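Obg-like ATPase 1 (Schizosaccharomyces pombe, PDB 1NI3) hydrolyses ATP, and GTP with lower efficiency, and negatively regulates the G2/M transition of the cell cycle. Local coordinates at residues G206-S209 and N210-E214; K183-Q186 and A187-K191; I249-W252 and I253-S257. One frame throughout, in Å; residues are numbered along the deposited sequence.

All three contacts are local turns of helix or helix ends within the OBG-type G region, and along the chain they come in the order contact 2, contact 1, contact 3. Contact 2 lies in the first half of helix 179-199 and contact 1 at the start of the next helix, 210-217. Their centres are about 12 Å apart and they touch, chiefly through the salt bridge between Lys191 and Glu212. Contact 3 closes helix 246-254 beside the parallel strands 227-232 and 262-265, with its centre about 24 Å from that of contact 1 and about 30 Å from that of contact 2. Helix 140-168 packs against both contact 2 and contact 3, joining the helical arm to the P-loop core.

Contact 1. Residues G206-S209 and N210-E214; sequences GDWS and NREVE
The indole of Trp208 meets the carboxylate of Glu212 at its edge, with the carboxyl carbon CD lying in the plane of the ring. The two flat groups are turned 71° against each other, and the closest approach to the ring is that of Glu212 OE2 to Trp208 CE3, 3.4 Å. The ring of Tyr195 meets the same indole at a steep tilt, and the indole N-H is used on the carbonyl of Ile203, so a large aromatic residue with one polar atom suits the place.

Glu212 is held there by the start of the helix. With CG anti to its own carbonyl carbon (chi1 -64°) and the rest of the chain extended, the side chain runs back to the turn before the helix, where OE2 accepts from Ser209 N at 2.8 Å, the donor coming in from above the carboxylate plane. Ser209 answers with its hydroxyl: OG accepts from Glu212 N at 3.2 Å, in a nearly straight bond (167°). This reciprocal pair is a capping box, with Ser209 as N-cap. Serine is short enough to place its oxygen at the amide three residues ahead, which has no preceding helical carbonyl to use, and glutamate is long enough to reach back to the amide of Ser209. The main chain adds Val213 N to Ser209 O, 2.8 Å, and one methyl of Val213, CG2, packs on Trp208 CB at 4.0 Å. On the outer side Arg211 NH1 forms a salt bridge with Glu214 OE1, 2.7 Å.

Glu212 OE1 makes a salt bridge with Lys191 of helix 179-199, while Val213 leans on Trp14 in a loop; helix 210-217 thus begins wedged between the preceding long helix and the N-terminal segment.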
ATOM      1  N   GLY A 206     -11.498   1.727 -14.200  1.00 47.63           N
ATOM      2  CA  GLY A 206     -12.828   1.831 -14.761  1.00 46.20           C
ATOM      3  C   GLY A 206     -13.747   2.581 -13.829  1.00 47.56           C
ATOM      4  O   GLY A 206     -13.386   2.892 -12.695  1.00 47.84           O
ATOM      5  N   ASP A 207     -14.942   2.880 -14.322  1.00 51.14           N
ATOM      6  CA  ASP A 207     -15.958   3.580 -13.553  1.00 52.04           C
ATOM      7  C   ASP A 207     -17.027   2.535 -13.265  1.00 52.51           C
ATOM      8  O   ASP A 207     -17.972   2.373 -14.036  1.00 54.41           O
ATOM      9  CB  ASP A 207     -16.539   4.731 -14.381  1.00 53.36           C
ATOM     10  CG  ASP A 207     -17.669   5.451 -13.672  1.00 58.11           C
ATOM     11  OD1 ASP A 207     -17.550   5.687 -12.446  1.00 58.08           O
ATOM     12  OD2 ASP A 207     -18.675   5.795 -14.335  1.00 61.79           O
ATOM     13  N   TRP A 208     -16.868   1.821 -12.156  1.00 49.22           N
ATOM     14  CA  TRP A 208     -17.819   0.783 -11.798  1.00 46.89           C
ATOM     15  C   TRP A 208     -18.739   1.221 -10.682  1.00 47.86           C
ATOM     16  O   TRP A 208     -18.458   2.192  -9.982  1.00 48.76           O
ATOM     17  CB  TRP A 208     -17.073  -0.486 -11.389  1.00 44.54           C
ATOM     18  CG  TRP A 208     -15.960  -0.811 -12.294  1.00 44.21           C
ATOM     19  CD1 TRP A 208     -14.647  -0.467 -12.131  1.00 45.19           C
ATOM     20  CD2 TRP A 208     -16.044  -1.495 -13.548  1.00 43.98           C
ATOM     21  NE1 TRP A 208     -13.905  -0.894 -13.208  1.00 46.23           N
ATOM     22  CE2 TRP A 208     -14.740  -1.524 -14.096  1.00 44.75           C
ATOM     23  CE3 TRP A 208     -17.089  -2.084 -14.266  1.00 42.99           C
ATOM     24  CZ2 TRP A 208     -14.461  -2.116 -15.331  1.00 44.51           C
ATOM     25  CZ3 TRP A 208     -16.807  -2.671 -15.488  1.00 44.16           C
ATOM     26  CH2 TRP A 208     -15.508  -2.682 -16.007  1.00 44.77           C
ATOM     27  N   SER A 209     -19.837   0.493 -10.525  1.00 47.50           N
ATOM     28  CA  SER A 209     -20.811   0.774  -9.484  1.00 50.24           C
ATOM     29  C   SER A 209     -20.434  -0.069  -8.267  1.00 53.22           C
ATOM     30  O   SER A 209     -19.598  -0.973  -8.368  1.00 54.68           O
ATOM     31  CB  SER A 209     -22.202   0.374  -9.944  1.00 49.05           C
ATOM     32  OG  SER A 209     -22.278  -1.023 -10.095  1.00 46.21           O
ATOM     33  N   ASN A 210     -21.052   0.205  -7.123  1.00 54.15           N
ATOM     34  CA  ASN A 210     -20.745  -0.553  -5.919  1.00 54.18           C
ATOM     35  C   ASN A 210     -20.914  -2.058  -6.147  1.00 55.80           C
ATOM     36  O   ASN A 210     -20.076  -2.858  -5.719  1.00 56.04           O
ATOM     37  CB  ASN A 210     -21.613  -0.065  -4.754  1.00 51.54           C
ATOM     38  CG  ASN A 210     -21.151   1.276  -4.216  1.00 49.45           C
ATOM     39  OD1 ASN A 210     -21.606   1.740  -3.164  1.00 48.12           O
ATOM     40  ND2 ASN A 210     -20.237   1.908  -4.938  1.00 50.21           N
ATOM     41  N   ARG A 211     -21.980  -2.439  -6.840  1.00 54.83           N
ATOM     42  CA  ARG A 211     -22.229  -3.843  -7.143  1.00 53.51           C
ATOM     43  C   ARG A 211     -21.109  -4.418  -7.996  1.00 51.15           C
ATOM     44  O   ARG A 211     -20.598  -5.496  -7.719  1.00 52.76           O
ATOM     45  CB  ARG A 211     -23.551  -3.977  -7.895  1.00 56.19           C
ATOM     46  CG  ARG A 211     -23.835  -5.372  -8.402  1.00 59.01           C
ATOM     47  CD  ARG A 211     -23.975  -6.339  -7.251  1.00 61.60           C
ATOM     48  NE  ARG A 211     -24.430  -7.637  -7.721  1.00 65.67           N
ATOM     49  CZ  ARG A 211     -23.854  -8.788  -7.399  1.00 68.04           C
ATOM     50  NH1 ARG A 211     -22.794  -8.800  -6.600  1.00 68.19           N
ATOM     51  NH2 ARG A 211     -24.336  -9.924  -7.885  1.00 68.84           N
ATOM     52  N   GLU A 212     -20.751  -3.692  -9.048  1.00 50.02           N
ATOM     53  CA  GLU A 212     -19.702  -4.120  -9.964  1.00 47.48           C
ATOM     54  C   GLU A 212     -18.369  -4.229  -9.250  1.00 47.37           C
ATOM     55  O   GLU A 212     -17.585  -5.148  -9.500  1.00 47.10           O
ATOM     56  CB  GLU A 212     -19.592  -3.134 -11.116  1.00 42.36           C
ATOM     57  CG  GLU A 212     -20.843  -3.104 -11.950  1.00 44.79           C
ATOM     58  CD  GLU A 212     -20.821  -2.020 -12.995  1.00 49.64           C
ATOM     59  OE1 GLU A 212     -21.602  -2.110 -13.962  1.00 54.36           O
ATOM     60  OE2 GLU A 212     -20.022  -1.073 -12.859  1.00 52.67           O
ATOM     61  N   VAL A 213     -18.108  -3.288  -8.353  1.00 47.04           N
ATOM     62  CA  VAL A 213     -16.864  -3.316  -7.598  1.00 47.45           C
ATOM     63  C   VAL A 213     -16.857  -4.586  -6.759  1.00 46.58           C
ATOM     64  O   VAL A 213     -15.846  -5.283  -6.653  1.00 45.17           O
ATOM     65  CB  VAL A 213     -16.749  -2.081  -6.680  1.00 48.10           C
ATOM     66  CG1 VAL A 213     -15.712  -2.332  -5.594  1.00 48.69           C
ATOM     67  CG2 VAL A 213     -16.355  -0.864  -7.499  1.00 46.42           C
ATOM     68  N   GLU A 214     -18.011  -4.878  -6.177  1.00 43.59           N
ATOM     69  CA  GLU A 214     -18.179  -6.057  -5.349  1.00 42.64           C
ATOM     70  C   GLU A 214     -17.827  -7.317  -6.126  1.00 43.15           C
ATOM     71  O   GLU A 214     -17.021  -8.140  -5.684  1.00 44.73           O
ATOM     72  CB  GLU A 214     -19.624  -6.119  -4.884  1.00 41.90           C
ATOM     73  CG  GLU A 214     -19.925  -7.211  -3.917  1.00 40.95           C
ATOM     74  CD  GLU A 214     -21.359  -7.189  -3.506  1.00 43.66           C
ATOM     75  OE1 GLU A 214     -22.217  -7.264  -4.412  1.00 42.63           O
ATOM     76  OE2 GLU A 214     -21.626  -7.069  -2.290  1.00 46.17           O
TER

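Contact 2. Residues K183-Q186 and A187-K191; sequences KEEQ and AIIEK
Van der Waals contacts one helical turn apart run along one flank of this segment, where Glu184 and Ile188 lie side by side and point the same way. Their nearest side-chain atoms are Glu184 OE1 and Ile188 CD1, 3.7 Å apart. Ile188 has CG1 anti to its carbonyl carbon (chi1 -62°), which sends that branch back toward the preceding turn and over the carbonyl of Glu184. The next pair repeats the arrangement: Glu185 and Ile189 run alongside each other, with CG of Glu185 lying 3.8 Å from CD1 of Ile189. Glu184 meets its neighbour with its carboxylate end, Glu185 with its CG methylene, so that glutamate suits a position at the border between buried side chains and solvent.

Backbone hydrogen bonds of the i to i+4 kind link the two turns. Ala187 N donates to Lys183 O at 2.9 Å, Ile188 N to Glu184 O at 3.1 Å, and Ile189 N to Glu185 O at 2.8 Å, the last almost straight (172°). Ala187, small and exposed, puts no bulk on the helix surface.

Polar side chains reach beyond the turn. Gln186, with CG anti to its backbone N (chi1 -174°) and an extended chain, carries NE2 to Thr170 OG1 as donor, and Glu184 has a long, weak ion pair with Arg211.

The buried isoleucines face two neighbours: Ile189 leans on Leu163 of helix 140-168 and on Ile215 of helix 210-217, while Ile188 packs on Glu212 and Ile215 of helix 210-217. Such a spacing of apolar residues, with charged and polar residues bordering the packed faces, is what one expects of a helix in the helical hairpin formed by 140-168 and 179-199, consistent with the coiled-coil arm known in YchF proteins.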
ATOM      1  N   LYS A 183     -27.074 -14.383 -14.162  1.00 98.32           N
ATOM      2  CA  LYS A 183     -26.899 -13.814 -15.499  1.00 96.50           C
ATOM      3  C   LYS A 183     -26.402 -12.370 -15.420  1.00 93.92           C
ATOM      4  O   LYS A 183     -25.500 -11.974 -16.160  1.00 93.73           O
ATOM      5  CB  LYS A 183     -28.216 -13.854 -16.286  1.00 98.12           C
ATOM      6  CG  LYS A 183     -28.739 -15.248 -16.587  1.00100.69           C
ATOM      7  CD  LYS A 183     -30.034 -15.180 -17.389  1.00103.68           C
ATOM      8  CE  LYS A 183     -30.757 -16.526 -17.454  1.00104.45           C
ATOM      9  NZ  LYS A 183     -29.941 -17.611 -18.080  1.00104.52           N
ATOM     10  N   GLU A 184     -27.001 -11.586 -14.528  1.00 91.33           N
ATOM     11  CA  GLU A 184     -26.610 -10.192 -14.341  1.00 88.32           C
ATOM     12  C   GLU A 184     -25.104 -10.163 -14.079  1.00 85.10           C
ATOM     13  O   GLU A 184     -24.402  -9.263 -14.532  1.00 84.02           O
ATOM     14  CB  GLU A 184     -27.360  -9.585 -13.145  1.00 90.57           C
ATOM     15  CG  GLU A 184     -27.004  -8.123 -12.829  1.00 92.95           C
ATOM     16  CD  GLU A 184     -26.541  -7.908 -11.386  1.00 93.15           C
ATOM     17  OE1 GLU A 184     -26.351  -6.738 -10.978  1.00 91.32           O
ATOM     18  OE2 GLU A 184     -26.353  -8.910 -10.664  1.00 92.90           O
ATOM     19  N   GLU A 185     -24.620 -11.168 -13.353  1.00 80.71           N
ATOM     20  CA  GLU A 185     -23.206 -11.279 -13.015  1.00 77.11           C
ATOM     21  C   GLU A 185     -22.379 -11.510 -14.274  1.00 75.55           C
ATOM     22  O   GLU A 185     -21.295 -10.946 -14.442  1.00 74.07           O
ATOM     23  CB  GLU A 185     -22.986 -12.448 -12.054  1.00 77.24           C
ATOM     24  CG  GLU A 185     -21.668 -12.370 -11.293  1.00 80.26           C
ATOM     25  CD  GLU A 185     -21.319 -13.652 -10.561  1.00 80.26           C
ATOM     26  OE1 GLU A 185     -22.234 -14.266  -9.973  1.00 79.58           O
ATOM     27  OE2 GLU A 185     -20.127 -14.036 -10.555  1.00 80.22           O
ATOM     28  N   GLN A 186     -22.901 -12.357 -15.153  1.00 74.64           N
ATOM     29  CA  GLN A 186     -22.229 -12.683 -16.401  1.00 72.04           C
ATOM     30  C   GLN A 186     -22.166 -11.448 -17.293  1.00 69.31           C
ATOM     31  O   GLN A 186     -21.179 -11.227 -17.989  1.00 71.29           O
ATOM     32  CB  GLN A 186     -22.974 -13.824 -17.109  1.00 72.51           C
ATOM     33  CG  GLN A 186     -22.283 -14.348 -18.361  1.00 73.73           C
ATOM     34  CD  GLN A 186     -22.636 -15.798 -18.667  1.00 73.92           C
ATOM     35  OE1 GLN A 186     -22.227 -16.343 -19.691  1.00 74.93           O
ATOM     36  NE2 GLN A 186     -23.379 -16.433 -17.767  1.00 72.87           N
ATOM     37  N   ALA A 187     -23.217 -10.638 -17.266  1.00 64.57           N
ATOM     38  CA  ALA A 187     -23.242  -9.433 -18.082  1.00 62.00           C
ATOM     39  C   ALA A 187     -22.148  -8.474 -17.602  1.00 62.27           C
ATOM     40  O   ALA A 187     -21.529  -7.766 -18.407  1.00 61.69           O
ATOM     41  CB  ALA A 187     -24.596  -8.764 -17.987  1.00 62.26           C
ATOM     42  N   ILE A 188     -21.916  -8.464 -16.290  1.00 58.97           N
ATOM     43  CA  ILE A 188     -20.913  -7.609 -15.673  1.00 54.80           C
ATOM     44  C   ILE A 188     -19.517  -8.157 -15.943  1.00 54.03           C
ATOM     45  O   ILE A 188     -18.628  -7.419 -16.372  1.00 50.16           O
ATOM     46  CB  ILE A 188     -21.151  -7.519 -14.163  1.00 53.86           C
ATOM     47  CG1 ILE A 188     -22.515  -6.877 -13.921  1.00 54.47           C
ATOM     48  CG2 ILE A 188     -20.025  -6.738 -13.491  1.00 51.41           C
ATOM     49  CD1 ILE A 188     -22.933  -6.812 -12.476  1.00 57.80           C
ATOM     50  N   ILE A 189     -19.318  -9.447 -15.690  1.00 53.77           N
ATOM     51  CA  ILE A 189     -18.019 -10.036 -15.949  1.00 55.47           C
ATOM     52  C   ILE A 189     -17.664  -9.725 -17.396  1.00 57.58           C
ATOM     53  O   ILE A 189     -16.498  -9.520 -17.737  1.00 57.85           O
ATOM     54  CB  ILE A 189     -18.032 -11.567 -15.747  1.00 54.79           C
ATOM     55  CG1 ILE A 189     -17.651 -11.905 -14.309  1.00 52.53           C
ATOM     56  CG2 ILE A 189     -17.057 -12.232 -16.727  1.00 52.77           C
ATOM     57  CD1 ILE A 189     -18.566 -11.337 -13.288  1.00 54.82           C
ATOM     58  N   GLU A 190     -18.689  -9.695 -18.242  1.00 59.15           N
ATOM     59  CA  GLU A 190     -18.517  -9.409 -19.656  1.00 60.84           C
ATOM     60  C   GLU A 190     -17.872  -8.036 -19.827  1.00 59.15           C
ATOM     61  O   GLU A 190     -16.916  -7.881 -20.589  1.00 58.69           O
ATOM     62  CB  GLU A 190     -19.875  -9.429 -20.352  1.00 66.87           C
ATOM     63  CG  GLU A 190     -19.831  -9.801 -21.829  1.00 75.86           C
ATOM     64  CD  GLU A 190     -19.351 -11.220 -22.047  1.00 81.38           C
ATOM     65  OE1 GLU A 190     -18.149 -11.406 -22.352  1.00 84.53           O
ATOM     66  OE2 GLU A 190     -20.176 -12.152 -21.903  1.00 83.83           O
ATOM     67  N   LYS A 191     -18.405  -7.042 -19.121  1.00 58.06           N
ATOM     68  CA  LYS A 191     -17.871  -5.683 -19.178  1.00 55.31           C
ATOM     69  C   LYS A 191     -16.441  -5.664 -18.653  1.00 53.01           C
ATOM     70  O   LYS A 191     -15.585  -4.982 -19.206  1.00 51.00           O
ATOM     71  CB  LYS A 191     -18.728  -4.730 -18.333  1.00 57.54           C
ATOM     72  CG  LYS A 191     -20.074  -4.351 -18.937  1.00 59.10           C
ATOM     73  CD  LYS A 191     -20.869  -3.434 -17.992  1.00 60.88           C
ATOM     74  CE  LYS A 191     -20.097  -2.168 -17.625  1.00 59.96           C
ATOM     75  NZ  LYS A 191     -20.785  -1.393 -16.555  1.00 58.27           N
TER

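Contact 3. Residues I249-W252 and I253-S257; sequences IKKW and IDENS
Trp252 lies with one face of its indole under the side chain of Asn256, four residues on. The amide plane is only 25° from that of the ring, and ND2 sits 3.0 Å above the plane of the Trp252 ring, over its centre. Asn256 CB covers the six-membered ring in a CH-pi contact, 3.4 Å from the centroid. The overlap is helped by a hydrogen bond: ND2 donates to Trp252 O at 2.8 Å, so one short amide side chain both covers the ring and grips the carbonyl of the same residue. That carbonyl also accepts from Glu255 N at 2.9 Å, and the two donors reach it from opposite faces of its plane. Asparagine suits the place because its side-chain N-H bonds to Trp252 O, for which its own backbone N is badly angled.

Helix 246-254 comes between strands 227-232 and 262-265 in the chain; the strands are parallel neighbours in the sheet, and the helix forms part of a beta-alpha-beta crossover of the P-loop core. Ile249 and Ile253 turn to the sheet, touching Val231, Tyr229 and Leu262, and Ile253 N donates to Ile249 O at 3.1 Å. Trp252, whose CG is anti to its backbone N (chi1 -173°), swings instead onto Ile141, Leu144 and Val148 of helix 140-168. With an alanine here the indole is gone, which would probably open a gap against helix 140-168 and leave the Asn256 amide without the ring face beneath it. Past the helix end, Ser257 OG is hydrogen-bonded to Asp260.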
ATOM      1  N   ILE A 249       8.851   9.478 -18.556  1.00 65.97           N
ATOM      2  CA  ILE A 249       8.130   8.552 -17.677  1.00 67.44           C
ATOM      3  C   ILE A 249       6.846   9.176 -17.130  1.00 68.79           C
ATOM      4  O   ILE A 249       5.782   8.547 -17.114  1.00 68.39           O
ATOM      5  CB  ILE A 249       9.004   8.126 -16.472  1.00 65.58           C
ATOM      6  CG1 ILE A 249      10.168   7.254 -16.947  1.00 61.11           C
ATOM      7  CG2 ILE A 249       8.160   7.383 -15.444  1.00 63.72           C
ATOM      8  CD1 ILE A 249      11.110   6.870 -15.848  1.00 57.83           C
ATOM      9  N   LYS A 250       6.961  10.418 -16.675  1.00 70.01           N
ATOM     10  CA  LYS A 250       5.824  11.137 -16.123  1.00 72.06           C
ATOM     11  C   LYS A 250       4.633  11.119 -17.076  1.00 71.07           C
ATOM     12  O   LYS A 250       3.568  10.592 -16.749  1.00 67.65           O
ATOM     13  CB  LYS A 250       6.227  12.583 -15.797  1.00 73.22           C
ATOM     14  CG  LYS A 250       5.136  13.381 -15.099  1.00 75.78           C
ATOM     15  CD  LYS A 250       5.660  14.689 -14.519  1.00 77.20           C
ATOM     16  CE  LYS A 250       4.512  15.549 -13.993  1.00 77.88           C
ATOM     17  NZ  LYS A 250       3.671  14.815 -13.001  1.00 79.50           N
ATOM     18  N   LYS A 251       4.828  11.676 -18.266  1.00 73.09           N
ATOM     19  CA  LYS A 251       3.760  11.735 -19.261  1.00 74.84           C
ATOM     20  C   LYS A 251       3.152  10.378 -19.564  1.00 72.27           C
ATOM     21  O   LYS A 251       1.932  10.222 -19.575  1.00 71.08           O
ATOM     22  CB  LYS A 251       4.261  12.373 -20.564  1.00 78.02           C
ATOM     23  CG  LYS A 251       3.120  12.939 -21.397  1.00 82.92           C
ATOM     24  CD  LYS A 251       3.581  13.943 -22.440  1.00 85.38           C
ATOM     25  CE  LYS A 251       2.393  14.753 -22.947  1.00 86.75           C
ATOM     26  NZ  LYS A 251       2.780  15.858 -23.870  1.00 87.55           N
ATOM     27  N   TRP A 252       4.005   9.397 -19.813  1.00 71.09           N
ATOM     28  CA  TRP A 252       3.536   8.056 -20.097  1.00 70.92           C
ATOM     29  C   TRP A 252       2.490   7.668 -19.083  1.00 71.37           C
ATOM     30  O   TRP A 252       1.429   7.148 -19.434  1.00 72.36           O
ATOM     31  CB  TRP A 252       4.665   7.049 -19.994  1.00 71.11           C
ATOM     32  CG  TRP A 252       4.251   5.694 -20.434  1.00 71.28           C
ATOM     33  CD1 TRP A 252       4.406   5.171 -21.676  1.00 73.52           C
ATOM     34  CD2 TRP A 252       3.596   4.681 -19.651  1.00 69.91           C
ATOM     35  NE1 TRP A 252       3.895   3.893 -21.728  1.00 73.55           N
ATOM     36  CE2 TRP A 252       3.391   3.568 -20.496  1.00 70.54           C
ATOM     37  CE3 TRP A 252       3.161   4.605 -18.319  1.00 68.58           C
ATOM     38  CZ2 TRP A 252       2.776   2.393 -20.059  1.00 69.05           C
ATOM     39  CZ3 TRP A 252       2.547   3.432 -17.884  1.00 68.09           C
ATOM     40  CH2 TRP A 252       2.363   2.345 -18.753  1.00 67.32           C
ATOM     41  N   ILE A 253       2.807   7.903 -17.815  1.00 71.53           N
ATOM     42  CA  ILE A 253       1.888   7.556 -16.738  1.00 71.38           C
ATOM     43  C   ILE A 253       0.522   8.188 -16.941  1.00 72.16           C
ATOM     44  O   ILE A 253      -0.505   7.522 -16.803  1.00 72.90           O
ATOM     45  CB  ILE A 253       2.430   8.000 -15.370  1.00 69.33           C
ATOM     46  CG1 ILE A 253       3.537   7.038 -14.907  1.00 66.68           C
ATOM     47  CG2 ILE A 253       1.296   8.045 -14.356  1.00 69.60           C
ATOM     48  CD1 ILE A 253       4.107   7.349 -13.543  1.00 59.60           C
ATOM     49  N   ASP A 254       0.527   9.476 -17.272  1.00 72.12           N
ATOM     50  CA  ASP A 254      -0.697  10.239 -17.499  1.00 72.40           C
ATOM     51  C   ASP A 254      -1.491   9.720 -18.692  1.00 73.71           C
ATOM     52  O   ASP A 254      -2.672  10.022 -18.841  1.00 74.84           O
ATOM     53  CB  ASP A 254      -0.355  11.712 -17.733  1.00 71.24           C
ATOM     54  CG  ASP A 254       0.408  12.322 -16.580  1.00 70.87           C
ATOM     55  OD1 ASP A 254      -0.149  12.390 -15.461  1.00 70.36           O
ATOM     56  OD2 ASP A 254       1.568  12.735 -16.788  1.00 69.40           O
ATOM     57  N   GLU A 255      -0.844   8.936 -19.542  1.00 73.92           N
ATOM     58  CA  GLU A 255      -1.519   8.414 -20.714  1.00 74.62           C
ATOM     59  C   GLU A 255      -1.619   6.896 -20.714  1.00 74.02           C
ATOM     60  O   GLU A 255      -1.712   6.286 -21.776  1.00 76.67           O
ATOM     61  CB  GLU A 255      -0.782   8.887 -21.972  1.00 78.37           C
ATOM     62  CG  GLU A 255      -0.811  10.394 -22.204  1.00 79.50           C
ATOM     63  CD  GLU A 255       0.228  10.852 -23.219  1.00 82.23           C
ATOM     64  OE1 GLU A 255       0.330  10.228 -24.298  1.00 84.44           O
ATOM     65  OE2 GLU A 255       0.936  11.847 -22.942  1.00 80.36           O
ATOM     66  N   ASN A 256      -1.597   6.276 -19.540  1.00 70.84           N
ATOM     67  CA  ASN A 256      -1.665   4.820 -19.490  1.00 70.30           C
ATOM     68  C   ASN A 256      -2.123   4.312 -18.138  1.00 69.68           C
ATOM     69  O   ASN A 256      -2.746   3.252 -18.022  1.00 69.60           O
ATOM     70  CB  ASN A 256      -0.294   4.231 -19.794  1.00 71.91           C
ATOM     71  CG  ASN A 256       0.115   4.429 -21.238  1.00 72.37           C
ATOM     72  OD1 ASN A 256      -0.430   3.790 -22.137  1.00 74.39           O
ATOM     73  ND2 ASN A 256       1.059   5.337 -21.473  1.00 69.73           N
ATOM     74  N   SER A 257      -1.790   5.075 -17.110  1.00 68.12           N
ATOM     75  CA  SER A 257      -2.164   4.728 -15.760  1.00 66.03           C
ATOM     76  C   SER A 257      -2.225   6.050 -15.034  1.00 64.20           C
ATOM     77  O   SER A 257      -1.361   6.371 -14.222  1.00 65.14           O
ATOM     78  CB  SER A 257      -1.112   3.819 -15.136  1.00 66.57           C
ATOM     79  OG  SER A 257      -1.739   2.867 -14.292  1.00 69.96           O
TER